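Local structure of polyhedrin (Antheraea mylitta cypovirus 4, 5A9C) at residues Met38-Phe43 with Val148-Arg153; Val57-Leu62 with Thr171-Cys176; Ser85-Ile90 with His131-Val136. The protein probably forms the crystalline matrix of the polyhedra, the occlusion bodies in which cypovirus particles are embedded and protected between hosts. One frame throughout, in Å; residues are numbered along the deposited sequence.

How the interactions relate
All three contacts reach the antiparallel six-stranded sheet; interactions 1 and 2 also involve the smaller three-stranded one. Interaction 1 faces strand 38-45 onto strand 145-151. Its centre lies about 7 Å from that of interaction 3, between neighbouring strands of the larger sheet, and about 10 Å from that of interaction 2, where the turn joining strands 51-58 and 61-66 meets the end of helix 165-172 and the start of strand 176-182. Interactions 2 and 3 lie about 16 Å apart, centre to centre. Along the chain interactions 1 and 2 alternate, and 85-90 and 131-136 fall between 57-62 and 148-153. Parts distant in sequence are thus joined, and all three contacts touch the second subunit.

Interaction 1 of 3, residues Met38-Phe43 with Val148-Arg153; sequences MRVVVF and VLATAR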
ATOM      1  N   MET A  38      16.527  -0.279  -6.260  1.00 23.87           N
ATOM      2  CA  MET A  38      17.190   0.019  -5.001  1.00 16.87           C
ATOM      3  C   MET A  38      16.818  -1.072  -4.009  1.00 18.20           C
ATOM      4  O   MET A  38      15.867  -1.824  -4.230  1.00 17.30           O
ATOM      5  CB  MET A  38      16.770   1.393  -4.474  1.00 18.06           C
ATOM      6  CG  MET A  38      17.383   2.562  -5.232  1.00 16.87           C
ATOM      7  SD  MET A  38      16.603   4.137  -4.826  1.00 21.80           S
ATOM      8  CE  MET A  38      15.009   3.910  -5.607  1.00 26.13           C
ATOM      9  N   ARG A  39      17.571  -1.177  -2.922  1.00 17.73           N
ATOM     10  CA  ARG A  39      17.298  -2.215  -1.944  1.00 16.76           C
ATOM     11  C   ARG A  39      17.501  -1.705  -0.533  1.00 13.94           C
ATOM     12  O   ARG A  39      18.597  -1.280  -0.163  1.00 16.43           O
ATOM     13  CB  ARG A  39      18.175  -3.443  -2.196  1.00 18.77           C
ATOM     14  CG  ARG A  39      17.724  -4.682  -1.435  1.00 17.73           C
ATOM     15  CD  ARG A  39      18.430  -5.918  -1.958  1.00 19.55           C
ATOM     16  NE  ARG A  39      17.850  -7.147  -1.428  1.00 18.56           N
ATOM     17  CZ  ARG A  39      18.103  -8.356  -1.919  1.00 22.69           C
ATOM     18  NH1 ARG A  39      18.920  -8.495  -2.955  1.00 22.03           N
ATOM     19  NH2 ARG A  39      17.534  -9.426  -1.380  1.00 22.99           N
ATOM     20  N   VAL A  40      16.431  -1.741   0.249  1.00 15.81           N
ATOM     21  CA  VAL A  40      16.495  -1.348   1.648  1.00 17.08           C
ATOM     22  C   VAL A  40      16.087  -2.535   2.498  1.00 17.92           C
ATOM     23  O   VAL A  40      15.076  -3.184   2.228  1.00 18.46           O
ATOM     24  CB  VAL A  40      15.576  -0.150   1.945  1.00 12.13           C
ATOM     25  CG1 VAL A  40      15.511   0.116   3.443  1.00 18.58           C
ATOM     26  CG2 VAL A  40      16.072   1.083   1.215  1.00 13.43           C
ATOM     27  N   VAL A  41      16.891  -2.834   3.510  1.00 15.79           N
ATOM     28  CA  VAL A  41      16.593  -3.944   4.396  1.00 15.52           C
ATOM     29  C   VAL A  41      16.617  -3.497   5.847  1.00 11.99           C
ATOM     30  O   VAL A  41      17.547  -2.817   6.287  1.00 16.39           O
ATOM     31  CB  VAL A  41      17.588  -5.101   4.209  1.00 18.17           C
ATOM     32  CG1 VAL A  41      17.178  -6.290   5.069  1.00 15.27           C
ATOM     33  CG2 VAL A  41      17.672  -5.499   2.735  1.00 13.69           C
ATOM     34  N   VAL A  42      15.581  -3.880   6.583  1.00 14.70           N
ATOM     35  CA  VAL A  42      15.520  -3.632   8.012  1.00 15.60           C
ATOM     36  C   VAL A  42      15.748  -4.953   8.739  1.00 17.06           C
ATOM     37  O   VAL A  42      14.913  -5.858   8.680  1.00 19.22           O
ATOM     38  CB  VAL A  42      14.158  -3.041   8.424  1.00 15.21           C
ATOM     39  CG1 VAL A  42      14.132  -2.756   9.924  1.00 20.84           C
ATOM     40  CG2 VAL A  42      13.865  -1.774   7.630  1.00 15.92           C
ATOM     41  N   PHE A  43      16.892  -5.068   9.407  1.00 17.31           N
ATOM     42  CA  PHE A  43      17.239  -6.280  10.142  1.00 15.27           C
ATOM     43  C   PHE A  43      16.874  -6.108  11.606  1.00 20.32           C
ATOM     44  O   PHE A  43      17.477  -5.290  12.294  1.00 18.33           O
ATOM     45  CB  PHE A  43      18.745  -6.547  10.066  1.00 18.46           C
ATOM     46  CG  PHE A  43      19.252  -6.871   8.694  1.00 19.55           C
ATOM     47  CD1 PHE A  43      19.161  -8.159   8.194  1.00 20.71           C
ATOM     48  CD2 PHE A  43      19.862  -5.897   7.917  1.00 18.37           C
ATOM     49  CE1 PHE A  43      19.648  -8.466   6.939  1.00 16.58           C
ATOM     50  CE2 PHE A  43      20.350  -6.196   6.662  1.00 17.06           C
ATOM     51  CZ  PHE A  43      20.247  -7.485   6.173  1.00 18.00           C
ATOM     52  N   VAL A 148      10.836   4.234   7.674  1.00 18.16           N
ATOM     53  CA  VAL A 148      11.979   4.447   6.790  1.00 15.31           C
ATOM     54  C   VAL A 148      11.548   5.143   5.505  1.00 18.64           C
ATOM     55  O   VAL A 148      10.498   4.831   4.940  1.00 18.29           O
ATOM     56  CB  VAL A 148      12.682   3.124   6.429  1.00 16.03           C
ATOM     57  CG1 VAL A 148      13.899   3.387   5.547  1.00 16.61           C
ATOM     58  CG2 VAL A 148      13.087   2.373   7.691  1.00 17.08           C
ATOM     59  N   LEU A 149      12.360   6.093   5.058  1.00 15.67           N
ATOM     60  CA  LEU A 149      12.159   6.741   3.768  1.00 14.77           C
ATOM     61  C   LEU A 149      13.435   6.686   2.937  1.00 17.50           C
ATOM     62  O   LEU A 149      14.506   7.073   3.400  1.00 16.50           O
ATOM     63  CB  LEU A 149      11.738   8.198   3.947  1.00 15.46           C
ATOM     64  CG  LEU A 149      11.720   9.019   2.653  1.00 21.15           C
ATOM     65  CD1 LEU A 149      10.669   8.490   1.691  1.00 25.79           C
ATOM     66  CD2 LEU A 149      11.481  10.491   2.942  1.00 32.51           C
ATOM     67  N   ALA A 150      13.313   6.206   1.707  1.00 17.40           N
ATOM     68  CA  ALA A 150      14.434   6.211   0.775  1.00 16.38           C
ATOM     69  C   ALA A 150      13.938   6.588  -0.615  1.00 20.73           C
ATOM     70  O   ALA A 150      12.940   6.051  -1.092  1.00 19.06           O
ATOM     71  CB  ALA A 150      15.120   4.857   0.754  1.00 16.83           C
ATOM     72  N   THR A 151      14.630   7.524  -1.257  1.00 19.01           N
ATOM     73  CA  THR A 151      14.225   7.989  -2.577  1.00 22.73           C
ATOM     74  C   THR A 151      15.388   7.973  -3.557  1.00 17.48           C
ATOM     75  O   THR A 151      16.541   8.178  -3.173  1.00 21.82           O
ATOM     76  CB  THR A 151      13.628   9.411  -2.522  1.00 21.91           C
ATOM     77  OG1 THR A 151      14.555  10.295  -1.879  1.00 24.84           O
ATOM     78  CG2 THR A 151      12.319   9.412  -1.745  1.00 24.35           C
ATOM     79  N   ALA A 152      15.073   7.727  -4.826  1.00 17.47           N
ATOM     80  CA  ALA A 152      16.077   7.713  -5.880  1.00 24.61           C
ATOM     81  C   ALA A 152      16.678   9.099  -6.053  1.00 21.38           C
ATOM     82  O   ALA A 152      15.964  10.102  -6.033  1.00 24.70           O
ATOM     83  CB  ALA A 152      15.464   7.237  -7.187  1.00 22.28           C
ATOM     84  N   ARG A 153      17.994   9.146  -6.230  1.00 15.52           N
ATOM     85  CA  ARG A 153      18.704  10.402  -6.410  1.00 22.43           C
ATOM     86  C   ARG A 153      18.272  11.097  -7.699  1.00 38.93           C
ATOM     87  O   ARG A 153      18.363  10.528  -8.786  1.00 29.28           O
ATOM     88  CB  ARG A 153      20.216  10.155  -6.410  1.00 29.93           C
ATOM     89  CG  ARG A 153      21.063  11.411  -6.370  1.00 44.37           C
ATOM     90  CD  ARG A 153      22.548  11.081  -6.264  1.00 33.34           C
ATOM     91  NE  ARG A 153      22.902  10.487  -4.976  1.00 37.92           N
ATOM     92  CZ  ARG A 153      23.160   9.196  -4.787  1.00 50.76           C
ATOM     93  NH1 ARG A 153      23.111   8.346  -5.804  1.00 50.14           N
ATOM     94  NH2 ARG A 153      23.475   8.753  -3.580  1.00 63.02           N
TER
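Met38, Val40 and Val42 look across at Ala152, Ala150 and Val148 from two segments that run nearly antiparallel, with 167° between the N-to-C directions of strands 38-43 and 148-151. The axes of these strands come no closer than 9.0 Å, and no hydrogen bond spans the gap, which identifies them as members of two layers rather than neighbours in one sheet. This is the packing of a beta sandwich, the apolar faces of two sheets meeting with their strands nearly aligned. The separation widens along the pair: the CA atoms of Met38 and Ala152 are 7.8 Å apart, those of Val42 and Val148 8.9 Å.

Apolar side chains carry the contact between the layers. Met38 reaches across with an extended chain that bends at its last torsion (chi3 -70°), which lays the sulfur and methyl alongside Ala152: CE sits 3.7 Å from Ala152 CB, and SD 3.8 Å from Ala152 CA. Val40 straddles two partners. With its CG1 trans to the backbone N (chi1 172°), CG2 points at the methyl of Ala150, 3.9 Å from Ala150 CB, while CG1 meets Val148 CG1 at 4.2 Å. The other branch of Val148, CG2, meets Val42 CG2 at 4.2 Å, so one valine is shared by two.

Every touching residue is buried. Arg39 turns to the other face of its strand and makes a salt bridge with Asp55, whereas the interlayer face is filled further by Phe58 and Leu62 around Val40 and by Phe86 against Val148 and Ala150. Strand 38-45 is flanked by strands 51-58 and 81-87, through backbone hydrogen bonds such as Met38 with Phe58 and Val41 with Ser85, and strand 145-151 by strand 61-66.

Interaction 2 of 3, residues Val57-Leu62 with Thr171-Cys176; sequences VFPDYL and TNNIVC
Asn173, the first residue past helix 165-172, drives its amide into the bend Pro59-Tyr61, and this is the tight part of the contact. A chi1 of -171° swings the amide out beside the carbonyl carbon and into the bend, where OD1 accepts from two successive backbone amides, Asp60 N at 3.0 Å and Tyr61 N at 3.1 Å. Both donors arrive from the same face of the amide plane, Tyr61 N from well above it. ND2 returns a bond to Tyr61 O, 3.0 Å away, and lies 3.4 Å above the centre of the Tyr61 ring; ring and amide planes, only 21° apart, are stacked. Farther along, Val57 and Cys176 form an antiparallel hydrogen-bonded pair, with Cys176 N to Val57 O at 2.8 Å and Val57 N to Cys176 O at 3.2 Å. Leu62 CD1 touches Val175 CG1 at 3.6 Å.

Toward the helix end the contact thins: Asn172, partly exposed, meets Pro59 CG through its carbonyl O at 3.5 Å, and the side chain of Ile174 leads away from the bend to pack on Trp116 of the second subunit.

Three bonds and a stacked ring fix the rotation of the buried Asn173 amide, satisfying both of its polar atoms and three backbone groups where strand 51-58 gives way to strand 61-66. Asp60 meanwhile has a salt bridge to Arg160, which would balance its carboxylate charge.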
ATOM      1  N   VAL A  57      12.787  -4.311  -2.287  1.00 20.70           N
ATOM      2  CA  VAL A  57      13.371  -3.849  -3.540  1.00 14.96           C
ATOM      3  C   VAL A  57      12.351  -2.988  -4.278  1.00 17.35           C
ATOM      4  O   VAL A  57      11.163  -3.309  -4.309  1.00 16.63           O
ATOM      5  CB  VAL A  57      13.879  -5.006  -4.425  1.00 15.59           C
ATOM      6  CG1 VAL A  57      14.957  -5.788  -3.691  1.00 16.83           C
ATOM      7  CG2 VAL A  57      12.739  -5.927  -4.832  1.00 12.46           C
ATOM      8  N   PHE A  58      12.827  -1.892  -4.860  1.00 15.73           N
ATOM      9  CA  PHE A  58      11.956  -0.859  -5.417  1.00 17.68           C
ATOM     10  C   PHE A  58      12.768   0.059  -6.323  1.00 16.84           C
ATOM     11  O   PHE A  58      13.940   0.313  -6.055  1.00 16.81           O
ATOM     12  CB  PHE A  58      11.351  -0.032  -4.283  1.00 17.20           C
ATOM     13  CG  PHE A  58      12.380   0.670  -3.438  1.00 20.03           C
ATOM     14  CD1 PHE A  58      13.095  -0.025  -2.474  1.00 20.09           C
ATOM     15  CD2 PHE A  58      12.646   2.015  -3.621  1.00 17.51           C
ATOM     16  CE1 PHE A  58      14.049   0.613  -1.702  1.00 16.14           C
ATOM     17  CE2 PHE A  58      13.597   2.661  -2.850  1.00 17.75           C
ATOM     18  CZ  PHE A  58      14.298   1.956  -1.887  1.00 17.46           C
ATOM     19  N   PRO A  59      12.144   0.567  -7.395  1.00 15.83           N
ATOM     20  CA  PRO A  59      12.857   1.374  -8.393  1.00 19.58           C
ATOM     21  C   PRO A  59      12.906   2.885  -8.142  1.00 31.97           C
ATOM     22  O   PRO A  59      13.825   3.533  -8.645  1.00 31.50           O
ATOM     23  CB  PRO A  59      12.073   1.095  -9.675  1.00 23.87           C
ATOM     24  CG  PRO A  59      10.681   0.865  -9.198  1.00 20.07           C
ATOM     25  CD  PRO A  59      10.809   0.157  -7.865  1.00 17.23           C
ATOM     26  N   ASP A  60      11.955   3.442  -7.397  1.00 18.40           N
ATOM     27  CA  ASP A  60      11.860   4.900  -7.297  1.00 23.22           C
ATOM     28  C   ASP A  60      11.857   5.452  -5.873  1.00 18.37           C
ATOM     29  O   ASP A  60      12.620   6.368  -5.554  1.00 23.71           O
ATOM     30  CB  ASP A  60      10.630   5.403  -8.056  1.00 23.51           C
ATOM     31  CG  ASP A  60      10.737   5.165  -9.548  1.00 24.19           C
ATOM     32  OD1 ASP A  60      11.713   5.653 -10.157  1.00 29.21           O
ATOM     33  OD2 ASP A  60       9.847   4.494 -10.108  1.00 31.91           O
ATOM     34  N   TYR A  61      10.989   4.914  -5.024  1.00 20.35           N
ATOM     35  CA  TYR A  61      10.908   5.377  -3.645  1.00 19.37           C
ATOM     36  C   TYR A  61      10.309   4.316  -2.737  1.00 20.13           C
ATOM     37  O   TYR A  61       9.558   3.443  -3.177  1.00 18.46           O
ATOM     38  CB  TYR A  61      10.095   6.674  -3.547  1.00 21.23           C
ATOM     39  CG  TYR A  61       8.662   6.523  -3.998  1.00 27.58           C
ATOM     40  CD1 TYR A  61       7.666   6.149  -3.102  1.00 29.89           C
ATOM     41  CD2 TYR A  61       8.305   6.740  -5.321  1.00 25.92           C
ATOM     42  CE1 TYR A  61       6.355   5.999  -3.515  1.00 29.89           C
ATOM     43  CE2 TYR A  61       6.996   6.594  -5.743  1.00 31.68           C
ATOM     44  CZ  TYR A  61       6.026   6.222  -4.836  1.00 37.21           C
ATOM     45  OH  TYR A  61       4.722   6.076  -5.254  1.00 42.50           O
ATOM     46  N   LEU A  62      10.651   4.400  -1.460  1.00 18.13           N
ATOM     47  CA  LEU A  62      10.151   3.462  -0.475  1.00 15.75           C
ATOM     48  C   LEU A  62       9.713   4.201   0.780  1.00 22.31           C
ATOM     49  O   LEU A  62      10.485   4.964   1.361  1.00 18.58           O
ATOM     50  CB  LEU A  62      11.234   2.440  -0.123  1.00 17.50           C
ATOM     51  CG  LEU A  62      10.921   1.485   1.030  1.00 20.54           C
ATOM     52  CD1 LEU A  62       9.827   0.499   0.643  1.00 22.76           C
ATOM     53  CD2 LEU A  62      12.179   0.747   1.464  1.00 18.54           C
ATOM     54  N   THR A 171       3.447   5.024 -11.235  1.00 36.45           N
ATOM     55  CA  THR A 171       2.934   3.753 -11.741  1.00 35.46           C
ATOM     56  C   THR A 171       4.028   2.700 -11.890  1.00 34.07           C
ATOM     57  O   THR A 171       3.748   1.501 -11.919  1.00 45.28           O
ATOM     58  CB  THR A 171       2.231   3.942 -13.099  1.00 39.38           C
ATOM     59  OG1 THR A 171       3.172   4.434 -14.062  1.00 37.07           O
ATOM     60  CG2 THR A 171       1.090   4.935 -12.971  1.00 29.33           C
ATOM     61  N   ASN A 172       5.273   3.152 -11.981  1.00 35.20           N
ATOM     62  CA  ASN A 172       6.410   2.261 -12.187  1.00 37.99           C
ATOM     63  C   ASN A 172       6.951   1.690 -10.879  1.00 47.32           C
ATOM     64  O   ASN A 172       7.660   0.683 -10.873  1.00 28.99           O
ATOM     65  CB  ASN A 172       7.523   3.008 -12.923  1.00 50.68           C
ATOM     66  CG  ASN A 172       8.766   2.170 -13.114  1.00 46.71           C
ATOM     67  OD1 ASN A 172       9.657   2.158 -12.266  1.00 63.09           O
ATOM     68  ND2 ASN A 172       8.838   1.469 -14.238  1.00 52.43           N
ATOM     69  N   ASN A 173       6.608   2.340  -9.772  1.00 29.03           N
ATOM     70  CA  ASN A 173       7.181   1.988  -8.478  1.00 26.80           C
ATOM     71  C   ASN A 173       6.451   0.861  -7.746  1.00 24.47           C
ATOM     72  O   ASN A 173       5.581   1.109  -6.910  1.00 27.29           O
ATOM     73  CB  ASN A 173       7.280   3.229  -7.587  1.00 29.22           C
ATOM     74  CG  ASN A 173       8.056   2.970  -6.314  1.00 20.24           C
ATOM     75  OD1 ASN A 173       9.267   2.756  -6.345  1.00 27.42           O
ATOM     76  ND2 ASN A 173       7.361   2.990  -5.184  1.00 25.04           N
ATOM     77  N   ILE A 174       6.816  -0.378  -8.063  1.00 22.52           N
ATOM     78  CA  ILE A 174       6.276  -1.537  -7.364  1.00 20.20           C
ATOM     79  C   ILE A 174       7.257  -2.005  -6.297  1.00 26.55           C
ATOM     80  O   ILE A 174       8.305  -2.574  -6.613  1.00 17.59           O
ATOM     81  CB  ILE A 174       5.990  -2.709  -8.332  1.00 17.52           C
ATOM     82  CG1 ILE A 174       4.906  -2.323  -9.342  1.00 28.78           C
ATOM     83  CG2 ILE A 174       5.586  -3.954  -7.560  1.00 15.01           C
ATOM     84  CD1 ILE A 174       4.546  -3.442 -10.307  1.00 24.47           C
ATOM     85  N   VAL A 175       6.922  -1.753  -5.035  1.00 22.65           N
ATOM     86  CA  VAL A 175       7.749  -2.193  -3.920  1.00 24.44           C
ATOM     87  C   VAL A 175       7.543  -3.682  -3.662  1.00 29.02           C
ATOM     88  O   VAL A 175       6.415  -4.141  -3.474  1.00 18.44           O
ATOM     89  CB  VAL A 175       7.437  -1.402  -2.631  1.00 23.84           C
ATOM     90  CG1 VAL A 175       8.243  -1.951  -1.461  1.00 19.93           C
ATOM     91  CG2 VAL A 175       7.723   0.080  -2.834  1.00 22.36           C
ATOM     92  N   CYS A 176       8.639  -4.435  -3.659  1.00 20.08           N
ATOM     93  CA  CYS A 176       8.570  -5.875  -3.455  1.00 19.36           C
ATOM     94  C   CYS A 176       9.196  -6.267  -2.123  1.00 21.50           C
ATOM     95  O   CYS A 176      10.418  -6.375  -2.016  1.00 18.32           O
ATOM     96  CB  CYS A 176       9.271  -6.604  -4.598  1.00 17.04           C
ATOM     97  SG  CYS A 176       8.630  -6.178  -6.218  1.00 20.57           S
TER

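Interaction 3 of 3, residues Ser85-Ile90 with His131-Val136; sequences SFNGNI and HLSRAV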
ATOM      1  N   SER A  85      19.589  -1.035   6.362  1.00 17.56           N
ATOM      2  CA  SER A  85      20.559  -1.069   5.277  1.00 18.21           C
ATOM      3  C   SER A  85      20.000  -0.384   4.034  1.00 13.42           C
ATOM      4  O   SER A  85      18.988  -0.818   3.488  1.00 18.43           O
ATOM      5  CB  SER A  85      20.921  -2.521   4.958  1.00 18.72           C
ATOM      6  OG  SER A  85      21.807  -2.608   3.855  1.00 16.68           O
ATOM      7  N   PHE A  86      20.658   0.689   3.598  1.00 13.26           N
ATOM      8  CA  PHE A  86      20.244   1.438   2.409  1.00 16.53           C
ATOM      9  C   PHE A  86      21.182   1.120   1.248  1.00 15.63           C
ATOM     10  O   PHE A  86      22.394   1.269   1.375  1.00 15.91           O
ATOM     11  CB  PHE A  86      20.320   2.947   2.669  1.00 13.58           C
ATOM     12  CG  PHE A  86      19.330   3.460   3.679  1.00 15.28           C
ATOM     13  CD1 PHE A  86      19.631   3.457   5.031  1.00 16.88           C
ATOM     14  CD2 PHE A  86      18.118   3.994   3.268  1.00 17.83           C
ATOM     15  CE1 PHE A  86      18.726   3.948   5.962  1.00 17.74           C
ATOM     16  CE2 PHE A  86      17.209   4.490   4.189  1.00 14.88           C
ATOM     17  CZ  PHE A  86      17.514   4.468   5.539  1.00 15.44           C
ATOM     18  N   ASN A  87      20.635   0.706   0.109  1.00 15.64           N
ATOM     19  CA  ASN A  87      21.484   0.343  -1.022  1.00 21.88           C
ATOM     20  C   ASN A  87      20.944   0.808  -2.371  1.00 16.06           C
ATOM     21  O   ASN A  87      19.760   0.640  -2.672  1.00 15.08           O
ATOM     22  CB  ASN A  87      21.730  -1.171  -1.047  1.00 16.89           C
ATOM     23  CG  ASN A  87      22.162  -1.715   0.305  1.00 14.13           C
ATOM     24  OD1 ASN A  87      23.354  -1.839   0.590  1.00 17.28           O
ATOM     25  ND2 ASN A  87      21.190  -2.036   1.148  1.00 11.88           N
ATOM     26  N   GLY A  88      21.827   1.392  -3.177  1.00 22.82           N
ATOM     27  CA  GLY A  88      21.477   1.843  -4.511  1.00 12.49           C
ATOM     28  C   GLY A  88      21.698   3.329  -4.720  1.00 14.31           C
ATOM     29  O   GLY A  88      22.371   3.994  -3.927  1.00 18.20           O
ATOM     30  N   ASN A  89      21.122   3.848  -5.798  1.00 17.14           N
ATOM     31  CA  ASN A  89      21.229   5.258  -6.140  1.00 15.48           C
ATOM     32  C   ASN A  89      20.288   6.106  -5.289  1.00 17.61           C
ATOM     33  O   ASN A  89      19.414   6.805  -5.803  1.00 20.99           O
ATOM     34  CB  ASN A  89      20.926   5.457  -7.626  1.00 25.48           C
ATOM     35  CG  ASN A  89      21.144   6.883  -8.083  1.00 25.57           C
ATOM     36  OD1 ASN A  89      21.932   7.622  -7.496  1.00 21.09           O
ATOM     37  ND2 ASN A  89      20.446   7.279  -9.141  1.00 29.58           N
ATOM     38  N   ILE A  90      20.475   6.032  -3.976  1.00 15.92           N
ATOM     39  CA  ILE A  90      19.607   6.730  -3.042  1.00 17.57           C
ATOM     40  C   ILE A  90      20.080   8.155  -2.777  1.00 20.26           C
ATOM     41  O   ILE A  90      21.278   8.414  -2.671  1.00 25.32           O
ATOM     42  CB  ILE A  90      19.496   5.955  -1.715  1.00 17.98           C
ATOM     43  CG1 ILE A  90      18.852   4.586  -1.966  1.00 18.42           C
ATOM     44  CG2 ILE A  90      18.701   6.752  -0.686  1.00 16.19           C
ATOM     45  CD1 ILE A  90      18.726   3.720  -0.730  1.00 22.46           C
ATOM     46  N   HIS A 131      30.193   3.072  -1.956  1.00 17.59           N
ATOM     47  CA  HIS A 131      29.585   4.171  -2.698  1.00 16.07           C
ATOM     48  C   HIS A 131      28.088   3.925  -2.903  1.00 19.10           C
ATOM     49  O   HIS A 131      27.309   4.863  -3.055  1.00 21.24           O
ATOM     50  CB  HIS A 131      30.314   4.426  -4.026  1.00 18.33           C
ATOM     51  CG  HIS A 131      30.188   3.313  -5.021  1.00 34.92           C
ATOM     52  ND1 HIS A 131      29.141   3.227  -5.914  1.00 34.29           N
ATOM     53  CD2 HIS A 131      30.986   2.249  -5.275  1.00 36.20           C
ATOM     54  CE1 HIS A 131      29.295   2.154  -6.670  1.00 36.93           C
ATOM     55  NE2 HIS A 131      30.407   1.542  -6.301  1.00 33.92           N
ATOM     56  N   LEU A 132      27.692   2.657  -2.872  1.00 16.44           N
ATOM     57  CA  LEU A 132      26.303   2.278  -3.108  1.00 16.84           C
ATOM     58  C   LEU A 132      25.487   2.087  -1.833  1.00 21.64           C
ATOM     59  O   LEU A 132      24.269   1.932  -1.895  1.00 18.61           O
ATOM     60  CB  LEU A 132      26.244   0.987  -3.931  1.00 18.12           C
ATOM     61  CG  LEU A 132      26.461   1.106  -5.443  1.00 30.20           C
ATOM     62  CD1 LEU A 132      26.693  -0.262  -6.061  1.00 22.72           C
ATOM     63  CD2 LEU A 132      25.278   1.805  -6.102  1.00 26.07           C
ATOM     64  N   SER A 133      26.142   2.099  -0.677  1.00 21.16           N
ATOM     65  CA  SER A 133      25.477   1.631   0.537  1.00 21.70           C
ATOM     66  C   SER A 133      25.706   2.477   1.787  1.00 20.17           C
ATOM     67  O   SER A 133      26.798   3.000   2.009  1.00 18.15           O
ATOM     68  CB  SER A 133      25.895   0.188   0.831  1.00 16.84           C
ATOM     69  OG  SER A 133      25.550  -0.679  -0.233  1.00 29.01           O
ATOM     70  N   ARG A 134      24.657   2.593   2.599  1.00 19.03           N
ATOM     71  CA  ARG A 134      24.760   3.144   3.947  1.00 18.95           C
ATOM     72  C   ARG A 134      24.052   2.204   4.923  1.00 18.08           C
ATOM     73  O   ARG A 134      23.151   1.461   4.536  1.00 19.09           O
ATOM     74  CB  ARG A 134      24.118   4.533   4.024  1.00 20.80           C
ATOM     75  CG  ARG A 134      24.662   5.550   3.041  1.00 30.38           C
ATOM     76  CD  ARG A 134      26.092   5.928   3.359  1.00 30.12           C
ATOM     77  NE  ARG A 134      26.500   7.133   2.647  1.00 23.28           N
ATOM     78  CZ  ARG A 134      27.014   7.144   1.421  1.00 48.59           C
ATOM     79  NH1 ARG A 134      27.184   6.009   0.752  1.00 25.97           N
ATOM     80  NH2 ARG A 134      27.356   8.299   0.862  1.00 39.82           N
ATOM     81  N   ALA A 135      24.456   2.230   6.188  1.00 18.12           N
ATOM     82  CA  ALA A 135      23.782   1.423   7.199  1.00 16.37           C
ATOM     83  C   ALA A 135      23.783   2.132   8.546  1.00 19.14           C
ATOM     84  O   ALA A 135      24.711   2.872   8.871  1.00 20.16           O
ATOM     85  CB  ALA A 135      24.428   0.049   7.311  1.00 19.93           C
ATOM     86  N   VAL A 136      22.736   1.910   9.330  1.00 13.46           N
ATOM     87  CA  VAL A 136      22.636   2.547  10.634  1.00 14.37           C
ATOM     88  C   VAL A 136      21.982   1.598  11.620  1.00 14.68           C
ATOM     89  O   VAL A 136      21.033   0.890  11.277  1.00 17.71           O
ATOM     90  CB  VAL A 136      21.825   3.866  10.560  1.00 15.96           C
ATOM     91  CG1 VAL A 136      20.415   3.599  10.066  1.00 14.14           C
ATOM     92  CG2 VAL A 136      21.798   4.556  11.917  1.00 16.08           C
TER
HETATM   93  O   HOH W   1      24.666   5.710  -3.854  1.00 24.16           O
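Gly88 meets His131 through a water and Leu132 directly. The water donates to both carbonyls, 2.9 Å from His131 O and as far from Gly88 O. Leu132 O accepts from Gly88 N at 2.8 Å and lies 3.3 Å from Asn87 CA in a CA-H...O contact. Ser133 follows, opposite Asn87 in a non-hydrogen-bonded pair, and its OG donates to Asn87 OD1 at 2.6 Å. From the same side chain ND2 donates in the amide plane to Ser85 OG, two residues back along the strand; it is also hydrogen-bonded to Arg39 O. Ala198 supplies further partners, its O to Ser85 OG and its N to Asn87 OD1. This is regular antiparallel pairing within the six-stranded sheet, residues 133-136 running at 168° to 85-87, whose strand is joined in turn to strand 38-45. Arg134 and Phe86 form the hydrogen-bonded pair, with Phe86 N to Arg134 O at 2.8 Å and Arg134 N to Phe86 O at 2.9 Å. The guanidinium swings away to a cation-pi contact with Trp92. Ala135 faces Ser85, and at Val136 the CG1 methyl comes to the edge of the Phe86 ring, 4.5 Å from Phe86 CE1.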